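Long-range contact in fatty Acyl-Adenylate Ligase (Escherichia coli, PDB 3PBK), which is a member of the AMP-binding (ANL) enzyme family, with 5'-O-[(S)-(dodecanoyloxy)(hydroxy)phosphoryl]adenosine bound in its pocket: residues 261-275 with 291-305. Sequence-based numbering, arbitrary orientation.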
# COMPACT_ATOMS: atom_id res chain seq x y z
N TRP A 261 -12.97 10.73 7.33
CA TRP A 261 -13.09 9.50 6.55
C TRP A 261 -14.40 8.82 6.89
O TRP A 261 -15.17 8.47 6.00
CB TRP A 261 -11.90 8.58 6.86
CG TRP A 261 -12.00 7.20 6.32
CD1 TRP A 261 -12.59 6.81 5.18
CD2 TRP A 261 -11.44 6.02 6.91
NE1 TRP A 261 -12.47 5.46 5.01
CE2 TRP A 261 -11.76 4.95 6.06
CE3 TRP A 261 -10.71 5.76 8.07
CZ2 TRP A 261 -11.37 3.64 6.34
CZ3 TRP A 261 -10.33 4.45 8.35
CH2 TRP A 261 -10.65 3.41 7.49
N LEU A 262 -14.67 8.64 8.17
CA LEU A 262 -15.90 8.00 8.59
C LEU A 262 -17.07 8.92 8.26
O LEU A 262 -18.16 8.44 7.92
CB LEU A 262 -15.87 7.67 10.08
CG LEU A 262 -14.65 6.93 10.61
CD1 LEU A 262 -14.89 6.49 12.04
CD2 LEU A 262 -14.31 5.74 9.74
N LYS A 263 -16.85 10.22 8.38
CA LYS A 263 -17.86 11.19 7.99
C LYS A 263 -18.32 10.91 6.57
O LYS A 263 -19.49 10.64 6.31
CB LYS A 263 -17.29 12.60 8.07
CG LYS A 263 -17.29 13.22 9.44
CD LYS A 263 -18.69 13.67 9.86
CE LYS A 263 -18.65 15.08 10.46
NZ LYS A 263 -17.39 15.33 11.23
N LEU A 264 -17.37 10.96 5.65
CA LEU A 264 -17.66 10.78 4.24
C LEU A 264 -18.46 9.51 4.01
O LEU A 264 -19.47 9.53 3.30
CB LEU A 264 -16.35 10.77 3.44
CG LEU A 264 -16.38 11.24 1.98
CD1 LEU A 264 -16.35 10.06 1.06
CD2 LEU A 264 -17.61 12.08 1.71
N ILE A 265 -18.04 8.40 4.61
CA ILE A 265 -18.77 7.15 4.46
C ILE A 265 -20.23 7.35 4.84
O ILE A 265 -21.13 7.11 4.04
CB ILE A 265 -18.19 6.00 5.31
CG1 ILE A 265 -16.84 5.56 4.77
CG2 ILE A 265 -19.12 4.81 5.32
CD1 ILE A 265 -16.15 4.55 5.65
N SER A 266 -20.47 7.82 6.07
CA SER A 266 -21.83 8.01 6.57
C SER A 266 -22.64 9.02 5.75
O SER A 266 -23.87 8.91 5.64
CB SER A 266 -21.80 8.41 8.04
OG SER A 266 -23.07 8.88 8.45
N LYS A 267 -21.95 10.01 5.18
CA LYS A 267 -22.59 11.07 4.41
C LYS A 267 -23.30 10.55 3.17
O LYS A 267 -24.42 10.94 2.87
CB LYS A 267 -21.56 12.13 4.00
CG LYS A 267 -22.17 13.35 3.32
CD LYS A 267 -21.10 14.18 2.62
CE LYS A 267 -21.70 15.40 1.92
NZ LYS A 267 -21.75 16.62 2.80
N ASN A 268 -22.62 9.68 2.43
CA ASN A 268 -23.15 9.17 1.18
C ASN A 268 -23.58 7.72 1.29
O ASN A 268 -23.75 7.04 0.26
CB ASN A 268 -22.10 9.30 0.08
CG ASN A 268 -21.84 10.74 -0.30
OD1 ASN A 268 -20.86 11.05 -0.98
ND2 ASN A 268 -22.73 11.65 0.12
N ARG A 269 -23.76 7.23 2.51
CA ARG A 269 -24.09 5.83 2.71
C ARG A 269 -23.06 4.95 1.99
O ARG A 269 -23.42 3.96 1.35
CB ARG A 269 -25.49 5.54 2.17
CG ARG A 269 -26.58 6.32 2.86
CD ARG A 269 -26.82 5.79 4.25
NE ARG A 269 -25.89 6.35 5.22
CZ ARG A 269 -25.60 5.79 6.40
NH1 ARG A 269 -26.18 4.64 6.75
NH2 ARG A 269 -24.74 6.38 7.21
N GLY A 270 -21.79 5.34 2.11
CA GLY A 270 -20.68 4.59 1.57
C GLY A 270 -20.67 3.14 2.03
O GLY A 270 -21.22 2.80 3.08
N THR A 271 -20.02 2.28 1.27
CA THR A 271 -20.20 0.86 1.47
C THR A 271 -18.90 0.09 1.65
O THR A 271 -18.78 -0.76 2.53
CB THR A 271 -20.99 0.27 0.28
OG1 THR A 271 -22.38 0.24 0.61
CG2 THR A 271 -20.53 -1.13 -0.02
N VAL A 272 -17.92 0.41 0.81
CA VAL A 272 -16.65 -0.31 0.80
C VAL A 272 -15.52 0.68 0.99
O VAL A 272 -15.51 1.76 0.40
CB VAL A 272 -16.46 -1.09 -0.53
CG1 VAL A 272 -15.02 -1.52 -0.72
CG2 VAL A 272 -17.36 -2.29 -0.56
N SER A 273 -14.57 0.32 1.83
CA SER A 273 -13.38 1.14 1.99
C SER A 273 -12.30 0.28 2.58
O SER A 273 -12.59 -0.70 3.25
CB SER A 273 -13.66 2.33 2.90
OG SER A 273 -12.49 3.09 3.07
N VAL A 274 -11.06 0.63 2.31
CA VAL A 274 -9.95 -0.14 2.83
C VAL A 274 -8.83 0.81 3.20
O VAL A 274 -8.59 1.79 2.50
CB VAL A 274 -9.43 -1.19 1.80
CG1 VAL A 274 -8.33 -2.04 2.41
CG2 VAL A 274 -10.57 -2.07 1.31
N ALA A 275 -8.17 0.52 4.32
CA ALA A 275 -7.08 1.34 4.81
C ALA A 275 -6.05 0.43 5.48
O ALA A 275 -6.35 -0.73 5.76
CB ALA A 275 -7.62 2.34 5.81
N ASP A 291 -17.82 14.43 17.01
CA ASP A 291 -17.68 13.66 15.77
C ASP A 291 -18.74 12.56 15.62
O ASP A 291 -19.27 12.35 14.53
CB ASP A 291 -16.28 13.02 15.72
CG ASP A 291 -15.17 14.04 15.48
OD1 ASP A 291 -15.42 15.05 14.77
OD2 ASP A 291 -14.04 13.82 15.98
N LEU A 292 -19.03 11.87 16.72
CA LEU A 292 -20.00 10.77 16.71
C LEU A 292 -21.42 11.24 16.44
O LEU A 292 -22.32 10.42 16.24
CB LEU A 292 -19.96 10.01 18.04
CG LEU A 292 -18.60 9.50 18.50
CD1 LEU A 292 -18.78 8.74 19.79
CD2 LEU A 292 -17.98 8.60 17.46
N ALA A 293 -21.62 12.55 16.43
CA ALA A 293 -22.94 13.16 16.32
C ALA A 293 -23.59 13.01 14.93
O ALA A 293 -24.82 13.05 14.80
CB ALA A 293 -22.88 14.63 16.73
N GLU A 294 -22.77 12.84 13.91
CA GLU A 294 -23.28 12.66 12.55
C GLU A 294 -23.33 11.19 12.15
O GLU A 294 -24.15 10.77 11.32
CB GLU A 294 -22.39 13.40 11.53
CG GLU A 294 -22.50 14.92 11.52
CD GLU A 294 -21.42 15.59 12.35
OE1 GLU A 294 -21.06 15.03 13.42
OE2 GLU A 294 -20.92 16.66 11.93
N LEU A 295 -22.44 10.40 12.76
CA LEU A 295 -22.10 9.09 12.24
C LEU A 295 -23.18 8.02 12.34
O LEU A 295 -23.71 7.73 13.41
CB LEU A 295 -20.81 8.57 12.89
CG LEU A 295 -19.63 9.52 12.75
CD1 LEU A 295 -18.36 8.80 13.13
CD2 LEU A 295 -19.55 10.07 11.34
N ASP A 296 -23.50 7.45 11.19
CA ASP A 296 -24.19 6.19 11.15
C ASP A 296 -23.40 5.33 10.20
O ASP A 296 -23.12 5.74 9.09
CB ASP A 296 -25.59 6.35 10.62
CG ASP A 296 -26.37 5.08 10.67
OD1 ASP A 296 -26.09 4.27 11.60
OD2 ASP A 296 -27.23 4.87 9.79
N LEU A 297 -23.04 4.13 10.63
CA LEU A 297 -22.08 3.34 9.87
C LEU A 297 -22.62 1.97 9.46
O LEU A 297 -21.86 1.10 9.05
CB LEU A 297 -20.78 3.19 10.67
CG LEU A 297 -19.61 4.08 10.27
CD1 LEU A 297 -20.09 5.37 9.62
CD2 LEU A 297 -18.71 4.36 11.45
N SER A 298 -23.93 1.80 9.56
CA SER A 298 -24.58 0.55 9.18
C SER A 298 -24.41 0.23 7.69
O SER A 298 -24.40 -0.93 7.28
CB SER A 298 -26.06 0.61 9.54
OG SER A 298 -26.55 1.94 9.44
N CYS A 299 -24.27 1.29 6.90
CA CYS A 299 -24.08 1.19 5.46
C CYS A 299 -22.70 0.62 5.10
O CYS A 299 -22.50 0.08 3.99
CB CYS A 299 -24.21 2.59 4.86
SG CYS A 299 -22.93 3.75 5.45
N TRP A 300 -21.75 0.76 6.02
CA TRP A 300 -20.40 0.29 5.78
C TRP A 300 -20.41 -1.22 5.74
O TRP A 300 -20.46 -1.88 6.79
CB TRP A 300 -19.45 0.80 6.86
CG TRP A 300 -18.00 0.76 6.46
CD1 TRP A 300 -17.48 0.20 5.34
CD2 TRP A 300 -16.89 1.28 7.20
NE1 TRP A 300 -16.11 0.35 5.32
CE2 TRP A 300 -15.72 1.01 6.45
CE3 TRP A 300 -16.76 1.96 8.42
CZ2 TRP A 300 -14.45 1.39 6.88
CZ3 TRP A 300 -15.49 2.34 8.84
CH2 TRP A 300 -14.36 2.06 8.07
N ARG A 301 -20.34 -1.78 4.54
CA ARG A 301 -20.49 -3.23 4.34
C ARG A 301 -19.16 -3.99 4.44
O ARG A 301 -19.11 -5.10 4.98
CB ARG A 301 -21.12 -3.47 2.97
CG ARG A 301 -21.52 -4.90 2.70
CD ARG A 301 -22.15 -5.02 1.33
NE ARG A 301 -21.17 -5.15 0.27
CZ ARG A 301 -20.42 -6.24 0.08
NH1 ARG A 301 -20.53 -7.27 0.91
NH2 ARG A 301 -19.56 -6.29 -0.92
N VAL A 302 -18.10 -3.39 3.91
CA VAL A 302 -16.79 -4.01 3.94
C VAL A 302 -15.71 -3.00 4.35
O VAL A 302 -15.41 -2.06 3.61
CB VAL A 302 -16.43 -4.65 2.58
CG1 VAL A 302 -15.05 -5.29 2.62
CG2 VAL A 302 -17.49 -5.67 2.19
N ALA A 303 -15.16 -3.20 5.54
CA ALA A 303 -14.01 -2.43 6.02
C ALA A 303 -12.74 -3.28 5.97
O ALA A 303 -12.53 -4.16 6.80
CB ALA A 303 -14.27 -1.92 7.44
N GLY A 304 -11.90 -3.01 4.98
CA GLY A 304 -10.72 -3.81 4.74
C GLY A 304 -9.47 -3.31 5.43
O GLY A 304 -9.31 -2.10 5.65
N ILE A 305 -8.58 -4.23 5.79
CA ILE A 305 -7.31 -3.88 6.40
C ILE A 305 -6.22 -4.71 5.77
O ILE A 305 -6.36 -5.91 5.61
CB ILE A 305 -7.28 -4.18 7.90
CG1 ILE A 305 -8.60 -3.77 8.56
CG2 ILE A 305 -6.10 -3.50 8.54
CD1 ILE A 305 -9.56 -4.93 8.79
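The indole of Trp300 is held between Ile265 of helix 260-267 on one face and Ala303 CB of its own segment on the other; Ile265 CD1 sits 3.5 Å from the centroid of the six-membered ring, almost on the normal: a CH-pi contact. The far edge of the indole points at the face of Trp261 in an offset edge-to-face pair with planes at 74°. With CG anti to the backbone N (chi1 -161°), the ring is brought back toward helix 260-267, although its CB points away, and CZ3 meets Leu262 CD2. Trp261 itself is tied through NE1 to Ser273 OG, which also bonds Val221.

Farther along the helix, Ser266 OG receives a nearly straight bond from Asp296 N (3.1 Å, 171°). The bent chain of Arg269 folds back so that NE and NH2 both reach Ser266 O in the guanidinium plane. NH2 also bonds Asp296 O from above its carbonyl plane, NH1 forms a salt bridge with Asp296 OD2 (3.2 Å), and Cys299 SG covers one guanidinium face.

Thr271 O accepts from both Arg301 N and Val302 N, and parallel pairing continues as Ser273 N bonds Val302 O (3.1 Å) and Gly304 N bonds Ser273 O; the Val274 side chain lies about 4 Å from the bound ligand. Strands 272-275 and 302-305, joined by a beta-alpha-beta crossover through helix 277-285, are flanked in the mixed sheet by 220-222 and 332-337, with helices 277-285 and 312-322 packed against Trp300.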